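PDB 5ZNM: colicin-D from Escherichia coli, which kills related bacteria by inhibiting protein synthesis, represented here by its central domain and its C-terminal tRNase domain. Local coordinates for residues His301-Ile307 with Lys319-Ala323; Val153-Leu157 with Gly258-Phe262. One frame throughout, in Å; residues are numbered along the deposited sequence.

Interaction 1. Residues His301-Ile307 with Lys319-Ala323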
ATOM      1  N   HIS A 301      34.911  18.257 -22.743  1.00 18.55           N
ATOM      2  CA  HIS A 301      35.029  19.692 -22.523  1.00 17.63           C
ATOM      3  C   HIS A 301      35.697  20.063 -21.202  1.00 20.05           C
ATOM      4  O   HIS A 301      35.825  21.260 -20.919  1.00 18.99           O
ATOM      5  CB  HIS A 301      33.644  20.352 -22.568  1.00 17.96           C
ATOM      6  CG  HIS A 301      32.926  20.165 -23.870  1.00 21.81           C
ATOM      7  ND1 HIS A 301      33.406  20.676 -25.058  1.00 26.53           N
ATOM      8  CD2 HIS A 301      31.770  19.528 -24.171  1.00 21.80           C
ATOM      9  CE1 HIS A 301      32.572  20.366 -26.036  1.00 27.55           C
ATOM     10  NE2 HIS A 301      31.577  19.664 -25.527  1.00 22.53           N
ATOM     11  N   ALA A 302      36.133  19.094 -20.395  1.00 16.12           N
ATOM     12  CA  ALA A 302      36.594  19.438 -19.041  1.00 16.19           C
ATOM     13  C   ALA A 302      37.855  20.299 -19.066  1.00 17.17           C
ATOM     14  O   ALA A 302      38.097  21.070 -18.127  1.00 16.00           O
ATOM     15  CB  ALA A 302      36.838  18.170 -18.215  1.00 15.45           C
ATOM     16  N   GLY A 303      38.665  20.190 -20.126  1.00 14.78           N
ATOM     17  CA  GLY A 303      39.829  21.058 -20.241  1.00 14.49           C
ATOM     18  C   GLY A 303      39.481  22.536 -20.299  1.00 17.30           C
ATOM     19  O   GLY A 303      40.234  23.369 -19.800  1.00 21.92           O
ATOM     20  N   ASP A 304      38.343  22.884 -20.913  1.00 13.97           N
ATOM     21  CA  ASP A 304      37.881  24.268 -20.906  1.00 15.66           C
ATOM     22  C   ASP A 304      37.515  24.749 -19.513  1.00 18.38           C
ATOM     23  O   ASP A 304      37.407  25.962 -19.295  1.00 18.52           O
ATOM     24  CB  ASP A 304      36.670  24.439 -21.832  1.00 18.22           C
ATOM     25  CG  ASP A 304      37.059  24.438 -23.287  1.00 22.82           C
ATOM     26  OD1 ASP A 304      38.274  24.486 -23.545  1.00 24.29           O
ATOM     27  OD2 ASP A 304      36.167  24.419 -24.161  1.00 22.68           O
ATOM     28  N   PHE A 305      37.296  23.838 -18.564  1.00 15.75           N
ATOM     29  CA  PHE A 305      37.062  24.236 -17.185  1.00 16.07           C
ATOM     30  C   PHE A 305      38.286  23.981 -16.302  1.00 19.91           C
ATOM     31  O   PHE A 305      38.160  23.877 -15.079  1.00 17.96           O
ATOM     32  CB  PHE A 305      35.805  23.536 -16.640  1.00 16.08           C
ATOM     33  CG  PHE A 305      34.529  23.967 -17.338  1.00 17.03           C
ATOM     34  CD1 PHE A 305      34.176  23.430 -18.574  1.00 15.74           C
ATOM     35  CD2 PHE A 305      33.681  24.894 -16.751  1.00 15.17           C
ATOM     36  CE1 PHE A 305      33.010  23.827 -19.223  1.00 17.76           C
ATOM     37  CE2 PHE A 305      32.513  25.300 -17.383  1.00 17.76           C
ATOM     38  CZ  PHE A 305      32.171  24.763 -18.623  1.00 23.34           C
ATOM     39  N   GLY A 306      39.472  23.892 -16.903  1.00 19.26           N
ATOM     40  CA  GLY A 306      40.698  23.835 -16.127  1.00 19.21           C
ATOM     41  C   GLY A 306      41.089  22.473 -15.602  1.00 17.31           C
ATOM     42  O   GLY A 306      41.900  22.391 -14.675  1.00 20.97           O
ATOM     43  N   ILE A 307      40.529  21.400 -16.148  1.00 14.41           N
ATOM     44  CA  ILE A 307      40.795  20.046 -15.673  1.00 14.39           C
ATOM     45  C   ILE A 307      41.723  19.357 -16.659  1.00 15.99           C
ATOM     46  O   ILE A 307      41.358  19.153 -17.821  1.00 19.22           O
ATOM     47  CB  ILE A 307      39.490  19.257 -15.491  1.00 15.77           C
ATOM     48  CG1 ILE A 307      38.691  19.877 -14.352  1.00 14.23           C
ATOM     49  CG2 ILE A 307      39.798  17.795 -15.233  1.00 16.27           C
ATOM     50  CD1 ILE A 307      37.237  19.448 -14.339  1.00 19.56           C
ATOM     51  N   LYS A 319      35.478  16.064 -10.350  1.00 12.58           N
ATOM     52  CA  LYS A 319      36.131  17.340 -10.671  1.00 14.80           C
ATOM     53  C   LYS A 319      35.296  18.158 -11.651  1.00 12.63           C
ATOM     54  O   LYS A 319      35.088  19.364 -11.458  1.00 15.23           O
ATOM     55  CB  LYS A 319      37.522  17.099 -11.274  1.00 15.09           C
ATOM     56  CG  LYS A 319      38.631  16.732 -10.306  1.00 15.31           C
ATOM     57  CD  LYS A 319      39.998  16.876 -11.046  1.00 19.80           C
ATOM     58  CE  LYS A 319      41.151  16.383 -10.173  1.00 21.83           C
ATOM     59  NZ  LYS A 319      42.436  16.500 -10.910  1.00 17.84           N
ATOM     60  N   PHE A 320      34.831  17.512 -12.732  1.00 14.28           N
ATOM     61  CA  PHE A 320      34.044  18.186 -13.768  1.00 13.91           C
ATOM     62  C   PHE A 320      32.726  18.703 -13.199  1.00 14.64           C
ATOM     63  O   PHE A 320      32.347  19.859 -13.420  1.00 17.92           O
ATOM     64  CB  PHE A 320      33.793  17.193 -14.910  1.00 15.34           C
ATOM     65  CG  PHE A 320      33.200  17.791 -16.179  1.00 14.83           C
ATOM     66  CD1 PHE A 320      33.484  19.080 -16.569  1.00 16.62           C
ATOM     67  CD2 PHE A 320      32.379  17.014 -16.991  1.00 16.86           C
ATOM     68  CE1 PHE A 320      32.954  19.601 -17.757  1.00 18.02           C
ATOM     69  CE2 PHE A 320      31.834  17.519 -18.169  1.00 17.04           C
ATOM     70  CZ  PHE A 320      32.130  18.821 -18.555  1.00 16.29           C
ATOM     71  N   ARG A 321      32.021  17.860 -12.436  1.00 14.30           N
ATOM     72  CA  ARG A 321      30.791  18.302 -11.781  1.00 13.58           C
ATOM     73  C   ARG A 321      31.048  19.530 -10.905  1.00 15.15           C
ATOM     74  O   ARG A 321      30.318  20.532 -10.973  1.00 13.90           O
ATOM     75  CB  ARG A 321      30.212  17.147 -10.951  1.00 16.05           C
ATOM     76  CG  ARG A 321      28.766  17.307 -10.462  1.00 16.46           C
ATOM     77  CD  ARG A 321      28.619  18.213  -9.240  1.00 15.45           C
ATOM     78  NE  ARG A 321      29.518  17.867  -8.116  1.00 16.98           N
ATOM     79  CZ  ARG A 321      29.266  16.929  -7.202  1.00 19.42           C
ATOM     80  NH1 ARG A 321      30.139  16.708  -6.217  1.00 17.35           N
ATOM     81  NH2 ARG A 321      28.138  16.215  -7.258  1.00 19.62           N
ATOM     82  N   ASP A 322      32.093  19.466 -10.074  1.00 14.90           N
ATOM     83  CA  ASP A 322      32.412  20.582  -9.187  1.00 12.72           C
ATOM     84  C   ASP A 322      32.802  21.827  -9.986  1.00 16.57           C
ATOM     85  O   ASP A 322      32.400  22.946  -9.637  1.00 17.59           O
ATOM     86  CB  ASP A 322      33.531  20.174  -8.208  1.00 15.37           C
ATOM     87  CG  ASP A 322      33.059  19.156  -7.137  1.00 18.83           C
ATOM     88  OD1 ASP A 322      31.834  18.956  -6.969  1.00 16.57           O
ATOM     89  OD2 ASP A 322      33.911  18.540  -6.466  1.00 16.20           O
ATOM     90  N   ALA A 323      33.546  21.657 -11.086  1.00 17.17           N
ATOM     91  CA  ALA A 323      33.915  22.818 -11.898  1.00 16.11           C
ATOM     92  C   ALA A 323      32.686  23.496 -12.486  1.00 20.71           C
ATOM     93  O   ALA A 323      32.598  24.727 -12.512  1.00 16.70           O
ATOM     94  CB  ALA A 323      34.884  22.414 -13.010  1.00 17.66           C
TER
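A chi1 of -170° turns CG of F320 away from the backbone N and swings its ring over A302, while CG1 of I307 and CG of F305 each stand opposite their own carbonyl carbon. Through that torsion and a nearly extended chi2 of 163°, I307 places CD1 against the backbone of helix 314-329, 3.5 Å from CA of F320. CD1 of I307 also rests against the flank of the helix between two side chains one turn apart, with CB of K319 at 3.9 Å and CB of A323 at 4.0 Å. The methyl of A302 sits over one face of the F320 ring in a CH-pi contact, its CB 4.3 Å from the ring centroid. The two phenylalanine rings are not stacked: CD1 of F305 comes to the edge of the F320 ring, 4.1 Å from CE1, and nearer the backbone CB of F305 packs against CB of A323.

Part of the loop's shape comes from its own bonds. O of A302 accepts from N of F305 and N of I307, which reach it from opposite faces of the carbonyl plane, anchoring both residues to the one whose methyl covers F320. Bonds from outside hold the loop as well: O of D304 accepts from ND2 of N355, and OD2 of D304 from N of K370. At the margin, the extended chain of K319 carries its ammonium group to a salt bridge with D309. L295 of helix 292-297 also touches F320, and V357 of strand 355-359 touches F305. The whole is a small apolar interface in the C-terminal tRNase domain, where a 3-10 turn and the loop following it pack on one side of an alpha-helix beside an antiparallel sheet.

Interaction 2. Residues Val153-Leu157 with Gly258-Phe262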
ATOM      1  N   VAL A 153      22.634  -8.647  -3.140  1.00 26.64           N
ATOM      2  CA  VAL A 153      22.297  -7.606  -4.104  1.00 32.77           C
ATOM      3  C   VAL A 153      22.283  -6.289  -3.361  1.00 28.39           C
ATOM      4  O   VAL A 153      21.652  -6.189  -2.306  1.00 28.79           O
ATOM      5  CB  VAL A 153      20.916  -7.825  -4.752  1.00 30.82           C
ATOM      6  CG1 VAL A 153      20.585  -6.664  -5.683  1.00 29.09           C
ATOM      7  CG2 VAL A 153      20.892  -9.106  -5.497  1.00 30.75           C
ATOM      8  N   ARG A 154      22.962  -5.281  -3.903  1.00 25.26           N
ATOM      9  CA  ARG A 154      22.852  -3.933  -3.371  1.00 21.11           C
ATOM     10  C   ARG A 154      22.240  -3.019  -4.417  1.00 29.18           C
ATOM     11  O   ARG A 154      22.233  -3.322  -5.616  1.00 28.12           O
ATOM     12  CB  ARG A 154      24.211  -3.402  -2.908  1.00 18.90           C
ATOM     13  CG  ARG A 154      24.658  -4.043  -1.593  1.00 25.00           C
ATOM     14  CD  ARG A 154      26.107  -3.720  -1.283  1.00 24.44           C
ATOM     15  NE  ARG A 154      26.289  -2.335  -0.875  1.00 23.12           N
ATOM     16  CZ  ARG A 154      27.479  -1.809  -0.602  1.00 31.77           C
ATOM     17  NH1 ARG A 154      28.568  -2.563  -0.706  1.00 27.25           N
ATOM     18  NH2 ARG A 154      27.587  -0.538  -0.240  1.00 25.83           N
ATOM     19  N   GLY A 155      21.717  -1.890  -3.952  1.00 24.78           N
ATOM     20  CA  GLY A 155      20.967  -0.985  -4.799  1.00 24.46           C
ATOM     21  C   GLY A 155      21.589   0.395  -4.838  1.00 27.95           C
ATOM     22  O   GLY A 155      22.272   0.818  -3.901  1.00 27.32           O
ATOM     23  N   GLN A 156      21.334   1.100  -5.937  1.00 31.76           N
ATOM     24  CA  GLN A 156      21.806   2.459  -6.139  1.00 26.62           C
ATOM     25  C   GLN A 156      20.790   3.211  -6.985  1.00 28.02           C
ATOM     26  O   GLN A 156      20.335   2.689  -8.010  1.00 27.18           O
ATOM     27  CB  GLN A 156      23.174   2.446  -6.823  1.00 35.80           C
ATOM     28  CG  GLN A 156      23.468   3.671  -7.629  1.00 39.64           C
ATOM     29  CD  GLN A 156      24.923   3.797  -7.949  1.00 35.51           C
ATOM     30  OE1 GLN A 156      25.430   3.158  -8.869  1.00 40.86           O
ATOM     31  NE2 GLN A 156      25.617   4.621  -7.178  1.00 38.42           N
ATOM     32  N   LEU A 157      20.420   4.416  -6.553  1.00 22.49           N
ATOM     33  CA  LEU A 157      19.529   5.268  -7.330  1.00 24.83           C
ATOM     34  C   LEU A 157      20.347   6.104  -8.307  1.00 23.55           C
ATOM     35  O   LEU A 157      21.379   6.671  -7.938  1.00 21.14           O
ATOM     36  CB  LEU A 157      18.703   6.177  -6.427  1.00 23.83           C
ATOM     37  CG  LEU A 157      17.518   5.520  -5.730  1.00 29.66           C
ATOM     38  CD1 LEU A 157      16.876   6.506  -4.776  1.00 24.82           C
ATOM     39  CD2 LEU A 157      16.503   5.025  -6.744  1.00 26.39           C
ATOM     40  N   GLY A 258      29.780   5.042  -5.586  1.00 32.78           N
ATOM     41  CA  GLY A 258      28.431   5.509  -5.804  1.00 44.73           C
ATOM     42  C   GLY A 258      27.398   4.940  -4.853  1.00 46.67           C
ATOM     43  O   GLY A 258      26.202   5.177  -5.057  1.00 47.25           O
ATOM     44  N   LEU A 259      27.820   4.197  -3.823  1.00 38.44           N
ATOM     45  CA  LEU A 259      26.918   3.461  -2.940  1.00 23.87           C
ATOM     46  C   LEU A 259      26.908   4.097  -1.561  1.00 29.71           C
ATOM     47  O   LEU A 259      27.890   3.995  -0.820  1.00 36.91           O
ATOM     48  CB  LEU A 259      27.330   1.998  -2.826  1.00 21.76           C
ATOM     49  CG  LEU A 259      27.157   1.166  -4.083  1.00 34.60           C
ATOM     50  CD1 LEU A 259      27.334  -0.294  -3.730  1.00 34.58           C
ATOM     51  CD2 LEU A 259      25.799   1.417  -4.704  1.00 36.77           C
ATOM     52  N   ARG A 260      25.787   4.704  -1.200  1.00 25.86           N
ATOM     53  CA  ARG A 260      25.547   5.159   0.162  1.00 29.67           C
ATOM     54  C   ARG A 260      24.275   4.469   0.641  1.00 33.94           C
ATOM     55  O   ARG A 260      23.231   5.104   0.794  1.00 52.39           O
ATOM     56  CB  ARG A 260      25.421   6.663   0.235  1.00 25.04           C
ATOM     57  CG  ARG A 260      26.492   7.401  -0.502  1.00 26.81           C
ATOM     58  CD  ARG A 260      26.162   8.856  -0.484  1.00 23.50           C
ATOM     59  NE  ARG A 260      26.691   9.517   0.700  1.00 21.81           N
ATOM     60  CZ  ARG A 260      26.471  10.800   0.965  1.00 25.87           C
ATOM     61  NH1 ARG A 260      25.718  11.524   0.123  1.00 16.73           N
ATOM     62  NH2 ARG A 260      27.012  11.360   2.046  1.00 20.77           N
ATOM     63  N   ASP A 261      24.346   3.157   0.801  1.00 20.16           N
ATOM     64  CA  ASP A 261      23.203   2.388   1.276  1.00 17.05           C
ATOM     65  C   ASP A 261      23.473   1.897   2.691  1.00 22.41           C
ATOM     66  O   ASP A 261      24.622   1.789   3.129  1.00 19.70           O
ATOM     67  CB  ASP A 261      22.902   1.206   0.338  1.00 16.06           C
ATOM     68  CG  ASP A 261      24.132   0.364   0.059  1.00 28.01           C
ATOM     69  OD1 ASP A 261      25.244   0.927   0.073  1.00 25.74           O
ATOM     70  OD2 ASP A 261      23.987  -0.854  -0.172  1.00 20.68           O
ATOM     71  N   PHE A 262      22.396   1.618   3.424  1.00 15.63           N
ATOM     72  CA  PHE A 262      22.568   1.197   4.807  1.00 14.94           C
ATOM     73  C   PHE A 262      21.327   0.440   5.247  1.00 19.93           C
ATOM     74  O   PHE A 262      20.336   0.356   4.521  1.00 18.43           O
ATOM     75  CB  PHE A 262      22.833   2.398   5.727  1.00 16.84           C
ATOM     76  CG  PHE A 262      21.685   3.389   5.810  1.00 19.98           C
ATOM     77  CD1 PHE A 262      21.558   4.414   4.874  1.00 17.79           C
ATOM     78  CD2 PHE A 262      20.753   3.312   6.851  1.00 19.50           C
ATOM     79  CE1 PHE A 262      20.529   5.333   4.954  1.00 17.30           C
ATOM     80  CE2 PHE A 262      19.714   4.220   6.944  1.00 17.08           C
ATOM     81  CZ  PHE A 262      19.596   5.242   5.989  1.00 15.13           C
TER
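R154 and D261 meet in a side-on, two-pronged salt bridge, each of two guanidinium nitrogens taking its own carboxylate oxygen. NE of R154 donates to OD2 of D261 at 2.8 Å, and NH2 of R154 to OD1 of D261, also at 2.8 Å and almost straight (174°). Both oxygens use their syn lone pairs, and the two flat groups are nearly coplanar, 11° apart. A bend at chi3 (72°) in the arginine chain helps to present this edge. The remaining nitrogen, NH1, is taken up by the carbonyl O of P177, so all three guanidinium nitrogens have acceptors within a buried contact. OD2 of D261 has a second partner in the hydroxyl of Y278, which is also bonded to N of G155.

This pairing joins an outermost strand of an antiparallel sheet, 153-160, to the loop entering strand 262-267 of another sheet, within the pyocin-like central domain; Y278 belongs to the strand beside 262-267. L259 adds the apolar share: its CD1 lies over the centre of the guanidinium of R154, 3.4 Å above the plane, while CD2 of L259 packs 3.5 Å from CB of Q156.

How the interactions relate
Interaction 2 comes first along the chain and closes before interaction 1 opens. Their centres are 27 Å apart and their nearest atoms about 9 Å, without touching, and they share neither helix nor sheet. The earlier one lies 9 Å from the centre of the chain, deep in the central domain, and is a long-range link, 101 residues, from a strand to the loop that leads into another sheet. The later one is 25 Å out, in the C-terminal tRNase domain, and spans only 12 residues. Each contact thus lies within its own domain, yet loop 199-206 is bonded to a residue of both segment pairs: O of G203 to R321, O of P199 and P205 to R260.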